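Local coordinates for DNA polymerase III subunit beta (Helicobacter pylori 26695, PDB 4S3I), which encircles DNA as a sliding ring, tethering DNA polymerases and other proteins to it and making them processive, at residues 44-49 / 57-62; 51-56 / 233-238; 121-126 / 220-225; 132-137 / 213-218; 158-163 / 198-203. All coordinates share one frame; numbering follows the deposited sequence.

Interaction 1: residues 44-49 / 57-62; sequences LFLKAS and SYIFTQ
Leu44 and Ile59 face each other in a beta hairpin whose two sides differ sharply in burial. Strands 43-49 and 53-60 run antiparallel. Leu44 N donates to Ile59 O at 2.8 Å in a nearly straight bond (174° at the hydrogen), and Ile59 N returns a bond to Leu44 O. Leu46 and Ser57 exchange a second such pair, with the non-hydrogen-bonded pair Phe45-Tyr58 between the two.

The buried side carries Leu44, Leu46, Ser57 and Ile59. Leu44 and Ile59 lie side by side and point the same way, so that Leu44 CB is 4.1 Å from Ile59 CG1 and, farther out, the methyls Leu44 CD2 and Ile59 CD1 are also 4.1 Å apart. Leu46 CD1 reaches in to 4.4 Å from Ile59 CG1. Helix 9-19 covers Leu46 with Leu12, Leu16 and Leu19, while the hydroxyl of Ser57 is satisfied by a hydrogen bond with His233.

The side of Phe45 and Tyr58 is partly exposed, and little but one CH-pi contact joins its side chains across the strands. With its CG placed between the backbone N and the carbonyl carbon (chi1 84°), Tyr58 turns its ring away from 44-49 and leaves CB behind, 3.9 Å from the centroid of the Phe45 ring and over its face. The rings themselves are inclined at 47°. Tyr58 CE2 instead lies over the centre of the Phe60 ring, and Lys43 adds a cation-pi contact to Tyr58.

The chemistry implies a division of labour: backbone bonds fix the register, aliphatic carbon fills the side toward the helix, and aromatic carbon covers the more exposed one.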
# COMPACT_ATOMS: atom_id res chain seq x y z
N LEU A 44 11.06 28.36 15.28
CA LEU A 44 10.88 27.17 16.12
C LEU A 44 11.74 26.07 15.54
O LEU A 44 11.57 25.69 14.38
CB LEU A 44 9.42 26.70 16.13
CG LEU A 44 9.20 25.31 16.72
CD1 LEU A 44 9.38 25.34 18.23
CD2 LEU A 44 7.83 24.75 16.37
N PHE A 45 12.69 25.58 16.32
CA PHE A 45 13.53 24.47 15.90
C PHE A 45 12.96 23.18 16.47
O PHE A 45 12.60 23.11 17.65
CB PHE A 45 14.96 24.66 16.41
CG PHE A 45 15.71 25.75 15.69
CD1 PHE A 45 15.60 27.07 16.11
CD2 PHE A 45 16.52 25.45 14.60
CE1 PHE A 45 16.30 28.09 15.44
CE2 PHE A 45 17.22 26.46 13.92
CZ PHE A 45 17.11 27.78 14.35
N LEU A 46 12.91 22.16 15.63
CA LEU A 46 12.41 20.86 16.02
C LEU A 46 13.52 19.87 15.68
O LEU A 46 14.05 19.89 14.56
CB LEU A 46 11.13 20.53 15.25
CG LEU A 46 9.99 21.55 15.28
CD1 LEU A 46 10.12 22.56 14.15
CD2 LEU A 46 8.60 20.88 15.19
N LYS A 47 13.93 19.06 16.64
CA LYS A 47 14.98 18.09 16.34
C LYS A 47 14.75 16.71 16.95
O LYS A 47 14.23 16.59 18.06
CB LYS A 47 16.37 18.62 16.68
CG LYS A 47 16.68 18.76 18.14
CD LYS A 47 18.16 19.06 18.32
CE LYS A 47 18.53 19.34 19.77
NZ LYS A 47 18.13 20.71 20.22
N ALA A 48 15.13 15.69 16.19
CA ALA A 48 15.05 14.30 16.63
C ALA A 48 16.35 13.62 16.25
O ALA A 48 16.72 13.58 15.07
CB ALA A 48 13.88 13.61 15.95
N SER A 49 17.07 13.10 17.24
CA SER A 49 18.38 12.51 16.99
C SER A 49 18.75 11.48 18.04
O SER A 49 18.18 11.46 19.14
CB SER A 49 19.45 13.61 16.96
OG SER A 49 19.73 14.11 18.26
N SER A 57 15.45 20.76 12.20
CA SER A 57 14.74 21.59 11.24
C SER A 57 14.21 22.83 11.94
O SER A 57 14.17 22.88 13.18
CB SER A 57 13.56 20.83 10.63
OG SER A 57 13.98 19.61 10.05
N TYR A 58 13.79 23.82 11.16
CA TYR A 58 13.07 24.96 11.75
C TYR A 58 11.88 25.37 10.90
O TYR A 58 11.86 25.14 9.68
CB TYR A 58 14.00 26.16 11.99
CG TYR A 58 14.20 27.04 10.78
CD1 TYR A 58 15.29 26.85 9.93
CD2 TYR A 58 13.32 28.09 10.49
CE1 TYR A 58 15.48 27.66 8.83
CE2 TYR A 58 13.51 28.89 9.38
CZ TYR A 58 14.59 28.68 8.56
OH TYR A 58 14.79 29.48 7.46
N ILE A 59 10.90 25.99 11.55
CA ILE A 59 9.88 26.75 10.85
C ILE A 59 9.83 28.14 11.48
O ILE A 59 10.21 28.31 12.64
CB ILE A 59 8.49 26.09 10.91
CG1 ILE A 59 8.00 25.98 12.35
CG2 ILE A 59 8.51 24.72 10.22
CD1 ILE A 59 6.55 25.42 12.48
N PHE A 60 9.38 29.13 10.71
CA PHE A 60 9.22 30.47 11.24
C PHE A 60 7.95 30.48 12.07
O PHE A 60 6.97 29.85 11.70
CB PHE A 60 9.09 31.49 10.11
CG PHE A 60 10.37 31.73 9.35
CD1 PHE A 60 11.43 32.41 9.96
CD2 PHE A 60 10.51 31.31 8.04
CE1 PHE A 60 12.61 32.64 9.27
CE2 PHE A 60 11.68 31.54 7.33
CZ PHE A 60 12.74 32.21 7.95
N THR A 61 7.97 31.21 13.17
CA THR A 61 6.77 31.41 13.97
C THR A 61 5.91 32.53 13.39
O THR A 61 6.44 33.51 12.84
CB THR A 61 7.12 31.76 15.42
OG1 THR A 61 7.84 33.01 15.45
CG2 THR A 61 7.99 30.67 16.04
N GLN A 62 4.59 32.38 13.51
CA GLN A 62 3.66 33.45 13.14
C GLN A 62 3.67 34.53 14.20
O GLN A 62 3.51 35.71 13.90
CB GLN A 62 2.25 32.89 12.97
CG GLN A 62 2.14 31.97 11.78
CD GLN A 62 2.64 32.62 10.51
OE1 GLN A 62 3.59 32.15 9.88
NE2 GLN A 62 2.01 33.73 10.13

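Interaction 2: residues 51-56 / 233-238; sequences SDIGLK and HTFFTK
A continuous antiparallel beta sheet runs from the N-terminal into the central domain here, and strands 53-60 and 233-238 form the seam. Such sheets shared between successive domains are a feature of sliding DNA rings. Paired backbone bonds join Gly54 with Phe236 and Lys56 with Thr234, and a single one, Lys238 N to Asp52 O at 2.7 Å, closes the end of the ladder.

Phe236 lays its ring on the backbone of the neighbouring strand. A chi1 of 84° folds the ring back over that strand, and one face then lies on the peptide joining Ile53 to Gly54, with Phe236 CE2 only 3.4 Å from Gly54 CA; the lack of a side chain on Gly54 gives the ring this room. Phe120 adds an edge-to-face contact to the same ring.

Ile53, Leu55 and Phe235 point to the other face of the sheet. Ile53 crosses the Phe235 ring obliquely, its CD1 3.7 Å from Phe235 CZ, and its CG1 comes within 3.2 Å of Phe236 O. Leu55 CD1 nestles against His233, 3.9 Å from His233 CB. From helix 203-212, Ile209 and Leu212 cover Phe235.

At the exposed end a long salt bridge spans 3.9 Å from Asp52 OD1 to Lys238 NZ, probably a weak tie. More definite is a water that donates to Asp52 O at 3.0 Å and to Thr237 OG1 at 2.7 Å, while Thr237 OG1 itself donates to the carbonyl O of Lys238.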
# COMPACT_ATOMS: atom_id res chain seq x y z
N SER A 51 22.60 8.86 18.95
CA SER A 51 24.04 8.79 18.71
C SER A 51 24.38 8.54 17.23
O SER A 51 25.45 8.94 16.76
CB SER A 51 24.65 7.68 19.58
OG SER A 51 24.09 6.42 19.25
N ASP A 52 23.47 7.90 16.50
CA ASP A 52 23.78 7.40 15.17
C ASP A 52 23.34 8.31 14.02
O ASP A 52 23.96 8.35 12.96
CB ASP A 52 23.15 6.01 14.98
CG ASP A 52 23.62 5.00 16.02
OD1 ASP A 52 24.03 5.40 17.13
OD2 ASP A 52 23.57 3.79 15.71
N ILE A 53 22.24 9.04 14.23
CA ILE A 53 21.63 9.80 13.15
C ILE A 53 20.67 10.84 13.72
O ILE A 53 20.20 10.69 14.85
CB ILE A 53 20.85 8.85 12.19
CG1 ILE A 53 20.45 9.56 10.91
CG2 ILE A 53 19.62 8.27 12.88
CD1 ILE A 53 19.95 8.61 9.85
N GLY A 54 20.39 11.89 12.96
CA GLY A 54 19.52 12.94 13.45
C GLY A 54 19.18 14.02 12.46
O GLY A 54 19.89 14.22 11.46
N LEU A 55 18.09 14.71 12.73
CA LEU A 55 17.60 15.78 11.88
C LEU A 55 17.23 16.96 12.76
O LEU A 55 16.54 16.80 13.78
CB LEU A 55 16.36 15.33 11.11
CG LEU A 55 15.71 16.44 10.27
CD1 LEU A 55 16.68 16.93 9.18
CD2 LEU A 55 14.40 15.95 9.67
N LYS A 56 17.68 18.15 12.38
CA LYS A 56 17.27 19.39 13.04
C LYS A 56 16.68 20.31 11.98
O LYS A 56 17.32 20.60 10.96
CB LYS A 56 18.46 20.05 13.73
CG LYS A 56 18.20 21.43 14.31
CD LYS A 56 19.47 21.97 14.96
CE LYS A 56 19.23 23.28 15.71
NZ LYS A 56 20.44 23.69 16.49
N HIS A 233 17.03 22.33 6.79
CA HIS A 233 17.45 21.13 7.51
C HIS A 233 18.94 21.03 7.80
O HIS A 233 19.77 21.44 6.99
CB HIS A 233 17.05 19.89 6.71
CG HIS A 233 15.59 19.79 6.42
ND1 HIS A 233 14.63 19.69 7.41
CD2 HIS A 233 14.92 19.74 5.24
CE1 HIS A 233 13.44 19.60 6.85
NE2 HIS A 233 13.58 19.63 5.53
N THR A 234 19.26 20.46 8.96
CA THR A 234 20.60 19.97 9.24
C THR A 234 20.46 18.50 9.59
O THR A 234 19.85 18.15 10.61
CB THR A 234 21.28 20.71 10.40
OG1 THR A 234 21.31 22.12 10.14
CG2 THR A 234 22.72 20.20 10.60
N PHE A 235 21.00 17.64 8.74
CA PHE A 235 20.96 16.20 8.93
C PHE A 235 22.36 15.73 9.26
O PHE A 235 23.34 16.27 8.71
CB PHE A 235 20.50 15.54 7.63
CG PHE A 235 20.70 14.05 7.58
CD1 PHE A 235 19.67 13.19 7.93
CD2 PHE A 235 21.92 13.50 7.15
CE1 PHE A 235 19.84 11.81 7.87
CE2 PHE A 235 22.10 12.12 7.10
CZ PHE A 235 21.05 11.27 7.46
N PHE A 236 22.47 14.75 10.14
CA PHE A 236 23.74 14.06 10.34
C PHE A 236 23.58 12.55 10.41
O PHE A 236 22.52 12.03 10.76
CB PHE A 236 24.47 14.57 11.58
CG PHE A 236 24.03 13.90 12.86
CD1 PHE A 236 24.68 12.75 13.32
CD2 PHE A 236 22.98 14.42 13.60
CE1 PHE A 236 24.27 12.12 14.50
CE2 PHE A 236 22.57 13.82 14.78
CZ PHE A 236 23.21 12.66 15.23
N THR A 237 24.66 11.85 10.09
CA THR A 237 24.74 10.41 10.30
C THR A 237 26.13 10.03 10.73
O THR A 237 27.12 10.63 10.29
CB THR A 237 24.35 9.59 9.04
OG1 THR A 237 24.50 8.19 9.32
CG2 THR A 237 25.25 9.96 7.87
N LYS A 238 26.21 9.06 11.63
CA LYS A 238 27.50 8.47 11.93
C LYS A 238 27.91 7.74 10.66
O LYS A 238 27.05 7.27 9.90
CB LYS A 238 27.39 7.50 13.10
CG LYS A 238 28.73 7.04 13.63
CD LYS A 238 28.60 5.86 14.59
CE LYS A 238 27.86 6.21 15.88
NZ LYS A 238 27.95 5.11 16.90
O HOH W 1 23.28 6.37 10.84

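Interaction 3: residues 121-126 / 220-225; sequences PVIDPK and KSDGML
Asp222 OD1, on the carboxylate against which Ile123 packs, is gripped by two backbone amides. Leu225 N meets it at 2.8 Å, nearly along the C-O axis, and Met224 N at 3.0 Å from above the carboxylate plane. This Asx turn shapes the tight connection between strands 217-221 and 225-229. An ST turn supports it: Ser221 OG accepts from Gly223 N and also donates to Leu225 O, so the turn is braced by bonds of its own.

The partner is the irregular segment 121-126, on the connection from the N-terminal to the central domain, between strands 105-110 and 127-131. Ile123 straddles the turn. Its CG2 touches Asp222 OD2 at 3.4 Å, while a chi1 of 61° sends CG1 the other way and brings CD1 to 4.0 Å from Lys220 CB. Both amide bonds fall on OD1; the other oxygen, OD2, faces Ile123 and accepts from a water. Pro121 and Leu225 cross at about a right angle, Pro121 CB being 3.6 Å from Leu225 CD1.

One direct hydrogen bond joins the segments, from Lys126 N to Ser221 O at 2.7 Å. Beyond it the extended Lys126 chain runs past the turn, with CD 3.7 Å from Asp222 O.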
# COMPACT_ATOMS: atom_id res chain seq x y z
N PRO A 121 25.22 17.10 17.31
CA PRO A 121 26.66 17.28 17.07
C PRO A 121 27.00 18.39 16.08
O PRO A 121 26.25 18.66 15.15
CB PRO A 121 27.07 15.93 16.47
CG PRO A 121 25.82 15.46 15.75
CD PRO A 121 24.69 15.89 16.64
N VAL A 122 28.14 19.04 16.29
CA VAL A 122 28.74 19.85 15.24
C VAL A 122 30.14 19.31 14.95
O VAL A 122 30.81 18.80 15.85
CB VAL A 122 28.85 21.35 15.58
CG1 VAL A 122 27.51 21.92 16.03
CG2 VAL A 122 29.91 21.56 16.60
N ILE A 123 30.56 19.41 13.70
CA ILE A 123 31.85 18.86 13.32
C ILE A 123 32.83 19.96 12.88
O ILE A 123 32.41 21.06 12.52
CB ILE A 123 31.70 17.86 12.17
CG1 ILE A 123 31.11 18.56 10.93
CG2 ILE A 123 30.81 16.69 12.61
CD1 ILE A 123 30.97 17.65 9.70
N ASP A 124 34.11 19.63 12.94
CA ASP A 124 35.14 20.43 12.27
C ASP A 124 35.50 19.68 11.00
O ASP A 124 36.28 18.72 11.04
CB ASP A 124 36.38 20.57 13.16
CG ASP A 124 36.38 21.86 13.97
OD1 ASP A 124 36.76 21.80 15.16
OD2 ASP A 124 36.02 22.93 13.41
N PRO A 125 34.92 20.10 9.87
CA PRO A 125 34.94 19.30 8.64
C PRO A 125 36.35 19.09 8.13
O PRO A 125 37.18 19.99 8.25
CB PRO A 125 34.14 20.16 7.65
CG PRO A 125 33.46 21.25 8.49
CD PRO A 125 34.38 21.46 9.65
N LYS A 126 36.63 17.90 7.59
CA LYS A 126 37.90 17.63 6.92
C LYS A 126 37.66 17.69 5.43
O LYS A 126 38.59 17.88 4.64
CB LYS A 126 38.41 16.23 7.28
CG LYS A 126 38.77 16.05 8.74
CD LYS A 126 39.58 14.78 8.94
CE LYS A 126 40.06 14.66 10.38
NZ LYS A 126 41.26 13.79 10.49
N LYS A 220 29.32 17.87 4.45
CA LYS A 220 30.59 17.96 5.16
C LYS A 220 30.83 16.74 6.02
O LYS A 220 29.89 16.13 6.52
CB LYS A 220 30.64 19.20 6.06
CG LYS A 220 30.47 20.52 5.34
CD LYS A 220 29.81 21.53 6.28
CE LYS A 220 29.77 22.92 5.67
NZ LYS A 220 31.13 23.54 5.63
N SER A 221 32.10 16.41 6.22
CA SER A 221 32.45 15.27 7.04
C SER A 221 33.77 15.47 7.78
O SER A 221 34.70 16.11 7.26
CB SER A 221 32.51 13.99 6.21
OG SER A 221 32.91 12.92 7.03
N ASP A 222 33.84 14.93 8.99
CA ASP A 222 35.08 14.98 9.75
C ASP A 222 35.72 13.60 9.83
O ASP A 222 36.65 13.36 10.60
CB ASP A 222 34.86 15.57 11.14
CG ASP A 222 33.87 14.77 11.98
OD1 ASP A 222 33.21 13.85 11.45
OD2 ASP A 222 33.74 15.09 13.18
N GLY A 223 35.20 12.68 9.01
CA GLY A 223 35.72 11.32 8.98
C GLY A 223 35.03 10.44 10.01
O GLY A 223 35.27 9.24 10.07
N MET A 224 34.15 11.05 10.82
CA MET A 224 33.41 10.31 11.83
C MET A 224 31.91 10.45 11.63
O MET A 224 31.16 9.47 11.71
CB MET A 224 33.82 10.77 13.24
CG MET A 224 35.27 10.48 13.56
SD MET A 224 35.77 11.10 15.18
CE MET A 224 34.65 10.20 16.25
N LEU A 225 31.47 11.67 11.35
CA LEU A 225 30.08 11.95 11.03
C LEU A 225 30.04 12.62 9.67
O LEU A 225 31.02 13.23 9.23
CB LEU A 225 29.47 12.90 12.07
CG LEU A 225 29.52 12.51 13.55
CD1 LEU A 225 28.94 13.63 14.39
CD2 LEU A 225 28.75 11.22 13.81
O HOH W 2 34.81 17.62 14.09

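Interaction 4: residues 132-137 / 213-218; sequences NAPFLV and FYENFS
Pro134 lies over a face of the Tyr214 ring, its CB 4.0 Å from the centroid and 28° off the normal, in a CH-pi contact. Tyr214 holds CG trans to its backbone N (chi1 -178°), which brings the ring back beneath the proline although its CB leaves the other way. Glu215 runs alongside Pro134, pointing in the same direction, and its OE1 comes within 3.3 Å of Pro134 CD. Val137 meets Tyr214 at about a right angle, CG2 being 3.8 Å from Tyr214 CD1.

Pro134 immediately precedes helix 135-143, so the start of that helix rests on the connection from helix 203-212 to strand 217-221. The strand opens with a G1 beta bulge, Asn216 and Phe217 both facing Val131.

The Phe217 ring takes two branches of the helix: Leu136 CD2 approaches its edge, 4.1 Å from Phe217 CE2, while Val137 CG1 comes in obliquely, 4.0 Å from Phe217 CE1. On the exposed side the amide planes of Asn132 and Asn216 stand 59° apart; Asn132 ND2 and Asn216 OD1 are modelled too close together, so a bond between them is doubtful. A water links the backbones more surely, donating to Ala133 O at 2.8 Å and to Tyr214 O at 2.7 Å and accepting from Val137 N.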
# COMPACT_ATOMS: atom_id res chain seq x y z
N ASN A 132 25.07 21.85 -6.01
CA ASN A 132 24.05 22.72 -6.57
C ASN A 132 23.27 22.12 -7.74
O ASN A 132 22.60 22.84 -8.49
CB ASN A 132 24.63 24.10 -6.92
CG ASN A 132 24.98 24.93 -5.69
OD1 ASN A 132 26.09 25.43 -5.56
ND2 ASN A 132 24.02 25.06 -4.77
N ALA A 133 23.35 20.80 -7.88
CA ALA A 133 22.65 20.08 -8.93
C ALA A 133 22.21 18.72 -8.38
O ALA A 133 22.73 18.29 -7.35
CB ALA A 133 23.55 19.91 -10.15
N PRO A 134 21.27 18.04 -9.07
CA PRO A 134 20.75 16.81 -8.47
C PRO A 134 21.69 15.61 -8.57
O PRO A 134 21.30 14.52 -8.16
CB PRO A 134 19.49 16.52 -9.30
CG PRO A 134 19.15 17.82 -9.98
CD PRO A 134 20.47 18.49 -10.22
N PHE A 135 22.90 15.79 -9.08
CA PHE A 135 23.75 14.63 -9.38
C PHE A 135 24.04 13.67 -8.21
O PHE A 135 24.07 12.45 -8.39
CB PHE A 135 25.06 15.05 -10.07
CG PHE A 135 25.87 16.03 -9.28
CD1 PHE A 135 25.83 17.38 -9.59
CD2 PHE A 135 26.68 15.61 -8.23
CE1 PHE A 135 26.58 18.30 -8.87
CE2 PHE A 135 27.42 16.52 -7.49
CZ PHE A 135 27.37 17.87 -7.82
N LEU A 136 24.25 14.20 -7.01
CA LEU A 136 24.59 13.33 -5.88
C LEU A 136 23.41 12.47 -5.45
O LEU A 136 23.55 11.26 -5.28
CB LEU A 136 25.16 14.14 -4.71
CG LEU A 136 25.66 13.32 -3.51
CD1 LEU A 136 26.75 12.34 -3.93
CD2 LEU A 136 26.18 14.25 -2.40
N VAL A 137 22.22 13.07 -5.29
CA VAL A 137 21.09 12.25 -4.87
C VAL A 137 20.63 11.33 -6.01
O VAL A 137 20.01 10.29 -5.78
CB VAL A 137 19.90 13.06 -4.31
CG1 VAL A 137 20.39 14.08 -3.27
CG2 VAL A 137 19.13 13.76 -5.44
N PHE A 213 16.61 15.71 0.78
CA PHE A 213 17.46 16.59 -0.02
C PHE A 213 17.37 16.26 -1.50
O PHE A 213 17.09 15.14 -1.88
CB PHE A 213 18.91 16.49 0.45
CG PHE A 213 19.11 16.84 1.90
CD1 PHE A 213 19.08 18.16 2.32
CD2 PHE A 213 19.32 15.84 2.84
CE1 PHE A 213 19.26 18.49 3.68
CE2 PHE A 213 19.50 16.15 4.20
CZ PHE A 213 19.47 17.48 4.61
N TYR A 214 17.64 17.26 -2.33
CA TYR A 214 17.64 17.07 -3.77
C TYR A 214 18.81 17.86 -4.39
O TYR A 214 19.76 17.28 -4.90
CB TYR A 214 16.30 17.51 -4.35
CG TYR A 214 16.19 17.30 -5.84
CD1 TYR A 214 16.18 16.02 -6.38
CD2 TYR A 214 16.07 18.38 -6.71
CE1 TYR A 214 16.08 15.81 -7.75
CE2 TYR A 214 15.97 18.18 -8.08
CZ TYR A 214 15.97 16.90 -8.59
OH TYR A 214 15.87 16.69 -9.95
N GLU A 215 18.75 19.18 -4.30
CA GLU A 215 19.88 20.00 -4.71
C GLU A 215 20.04 21.21 -3.81
O GLU A 215 19.19 21.47 -2.94
CB GLU A 215 19.72 20.43 -6.18
CG GLU A 215 18.45 21.23 -6.45
CD GLU A 215 18.30 21.57 -7.92
OE1 GLU A 215 19.18 21.15 -8.72
OE2 GLU A 215 17.33 22.27 -8.28
N ASN A 216 21.12 21.96 -4.01
CA ASN A 216 21.44 23.13 -3.21
C ASN A 216 21.50 22.80 -1.72
O ASN A 216 20.69 23.26 -0.92
CB ASN A 216 20.48 24.30 -3.51
CG ASN A 216 20.66 24.84 -4.93
OD1 ASN A 216 21.76 24.83 -5.48
ND2 ASN A 216 19.56 25.31 -5.53
N PHE A 217 22.47 21.95 -1.38
CA PHE A 217 22.79 21.65 0.01
C PHE A 217 24.30 21.50 0.14
O PHE A 217 25.00 21.36 -0.86
CB PHE A 217 22.09 20.37 0.50
CG PHE A 217 22.39 19.14 -0.32
CD1 PHE A 217 21.56 18.78 -1.38
CD2 PHE A 217 23.49 18.33 -0.03
CE1 PHE A 217 21.83 17.64 -2.14
CE2 PHE A 217 23.76 17.19 -0.78
CZ PHE A 217 22.93 16.84 -1.84
N SER A 218 24.80 21.55 1.36
CA SER A 218 26.22 21.30 1.58
C SER A 218 26.37 19.89 2.15
O SER A 218 25.45 19.37 2.78
CB SER A 218 26.79 22.31 2.55
OG SER A 218 26.17 22.18 3.80
O HOH W 3 20.43 25.20 -8.36
O HOH W 4 22.15 16.18 -5.56

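Interaction 5: residues 158-163 / 198-203; sequences GILMQF and SCILPK
Met161 sets CG opposite its carbonyl carbon (chi1 -65°) and stays extended at chi2 (173°), which carries SD to Leu201 CG at 4.1 Å; the bend at chi3 then directs only CE. Cys199, with SG likewise opposite the carbonyl carbon (chi1 -59°), sends its sulfur to the Phe163 ring, 4.1 Å from Phe163 CE2. This sulfur-aromatic contact is oblique.

The two strands, 158-164 and 196-202, are antiparallel neighbours in a sheet that runs on from the central into the C-terminal domain. Ile159 and Leu201 exchange one pair of backbone bonds, Met161 and Cys199 another, with Met161 N to Cys199 O at 2.8 Å. Ile159 CG2 closes on Leu201 CB at 3.8 Å, and helix 135-143 covers this face through Leu136, Phe140 and Ile143. Leu160 and Ile200 belong to the opposite face, where Leu160 CD1 also reaches Ser198 CB at 3.8 Å.

At one end Gly158 CA comes to 3.0 Å from Leu201 O, an approach possible because no side chain stands there. Pro202 follows as the N-cap of helix 203-212. The other end is more polar: a water sits 2.6 Å from Ser198 OG and donates to Gln162 OE1 at 3.2 Å.

Chemically, the contact is graded. Sulfur and hydrocarbon occupy the helix-covered face beside a ladder in which backbone N-H groups of each strand bond to carbonyls of the other, and water enters where Ser198 and Gln162 bring hydroxyl and amide to the more exposed end.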
# COMPACT_ATOMS: atom_id res chain seq x y z
N GLY A 158 26.84 0.02 3.49
CA GLY A 158 26.68 1.43 3.22
C GLY A 158 27.10 1.81 1.81
O GLY A 158 27.55 0.97 1.04
N ILE A 159 26.94 3.09 1.48
CA ILE A 159 27.38 3.60 0.19
C ILE A 159 28.70 4.34 0.34
O ILE A 159 28.90 5.12 1.29
CB ILE A 159 26.30 4.49 -0.46
CG1 ILE A 159 26.69 4.86 -1.90
CG2 ILE A 159 26.05 5.73 0.39
CD1 ILE A 159 25.50 5.26 -2.73
N LEU A 160 29.63 4.06 -0.57
CA LEU A 160 30.94 4.69 -0.53
C LEU A 160 30.94 6.05 -1.23
O LEU A 160 30.45 6.16 -2.35
CB LEU A 160 32.00 3.80 -1.16
CG LEU A 160 33.35 4.50 -1.42
CD1 LEU A 160 34.01 4.93 -0.10
CD2 LEU A 160 34.30 3.62 -2.23
N MET A 161 31.48 7.07 -0.56
CA MET A 161 31.78 8.34 -1.21
C MET A 161 33.28 8.55 -1.14
O MET A 161 33.84 8.77 -0.06
CB MET A 161 31.05 9.50 -0.53
CG MET A 161 29.53 9.43 -0.66
SD MET A 161 28.72 10.69 0.33
CE MET A 161 29.02 12.16 -0.67
N GLN A 162 33.93 8.47 -2.29
CA GLN A 162 35.38 8.62 -2.35
C GLN A 162 35.74 9.96 -2.98
O GLN A 162 35.40 10.22 -4.14
CB GLN A 162 35.99 7.48 -3.17
CG GLN A 162 37.51 7.36 -3.06
CD GLN A 162 38.01 6.05 -3.67
OE1 GLN A 162 38.24 5.06 -2.97
NE2 GLN A 162 38.18 6.04 -4.99
N PHE A 163 36.40 10.81 -2.20
CA PHE A 163 36.77 12.15 -2.65
C PHE A 163 38.21 12.19 -3.13
O PHE A 163 39.12 11.82 -2.39
CB PHE A 163 36.61 13.17 -1.51
CG PHE A 163 35.20 13.36 -1.06
CD1 PHE A 163 34.39 14.33 -1.64
CD2 PHE A 163 34.67 12.59 -0.03
CE1 PHE A 163 33.08 14.53 -1.22
CE2 PHE A 163 33.35 12.77 0.39
CZ PHE A 163 32.56 13.75 -0.20
N SER A 198 37.65 8.95 2.27
CA SER A 198 36.50 8.11 1.95
C SER A 198 35.49 8.12 3.09
O SER A 198 35.85 7.92 4.25
CB SER A 198 36.94 6.68 1.65
OG SER A 198 37.55 6.61 0.39
N CYS A 199 34.24 8.36 2.74
CA CYS A 199 33.15 8.34 3.72
C CYS A 199 32.19 7.22 3.35
O CYS A 199 31.74 7.15 2.20
CB CYS A 199 32.40 9.67 3.72
SG CYS A 199 33.41 11.13 4.10
N ILE A 200 31.87 6.35 4.30
CA ILE A 200 30.87 5.32 4.05
C ILE A 200 29.59 5.63 4.82
O ILE A 200 29.58 5.55 6.06
CB ILE A 200 31.35 3.90 4.44
CG1 ILE A 200 32.66 3.55 3.74
CG2 ILE A 200 30.30 2.87 4.06
CD1 ILE A 200 33.35 2.29 4.31
N LEU A 201 28.53 5.98 4.09
CA LEU A 201 27.24 6.31 4.69
C LEU A 201 26.37 5.06 4.81
O LEU A 201 26.17 4.36 3.82
CB LEU A 201 26.46 7.29 3.83
CG LEU A 201 26.91 8.69 3.44
CD1 LEU A 201 25.71 9.61 3.52
CD2 LEU A 201 28.00 9.21 4.30
N PRO A 202 25.83 4.80 6.02
CA PRO A 202 24.90 3.66 6.20
C PRO A 202 23.68 3.77 5.29
O PRO A 202 23.27 4.89 4.96
CB PRO A 202 24.45 3.80 7.65
CG PRO A 202 25.54 4.60 8.33
CD PRO A 202 26.05 5.55 7.27
N LYS A 203 23.11 2.63 4.90
CA LYS A 203 21.95 2.59 4.01
C LYS A 203 20.78 3.41 4.56
O LYS A 203 20.12 4.14 3.82
CB LYS A 203 21.52 1.14 3.76
CG LYS A 203 20.26 0.95 2.90
CD LYS A 203 20.54 1.02 1.40
CE LYS A 203 19.32 0.57 0.56
NZ LYS A 203 19.41 -0.85 0.07
O HOH W 5 38.10 4.11 0.08

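Overall arrangement
Interactions 1 to 4 reach one nine-stranded sheet, interaction 5 the next. Interactions 1 and 2 share strand 53-60, their centres about 14 Å apart, and Ala48 O bonds to Leu55 N between them. Interaction 3, centred about 12 Å from interaction 2, packs on it where Pro121 CD reaches Phe236 CE2 at 3.5 Å. Strand 217-221 joins interactions 3 and 4. Interaction 5 is met by Leu136 CD2 of interaction 4 at Met161 CE (3.9 Å), by Lys238 O of interaction 2 at Pro202 CD (3.3 Å) and by Ser221 of interaction 3. Interactions 1 and 5 are farthest apart, about 28 Å between centres. Together the five contacts trace the passage into the central domain.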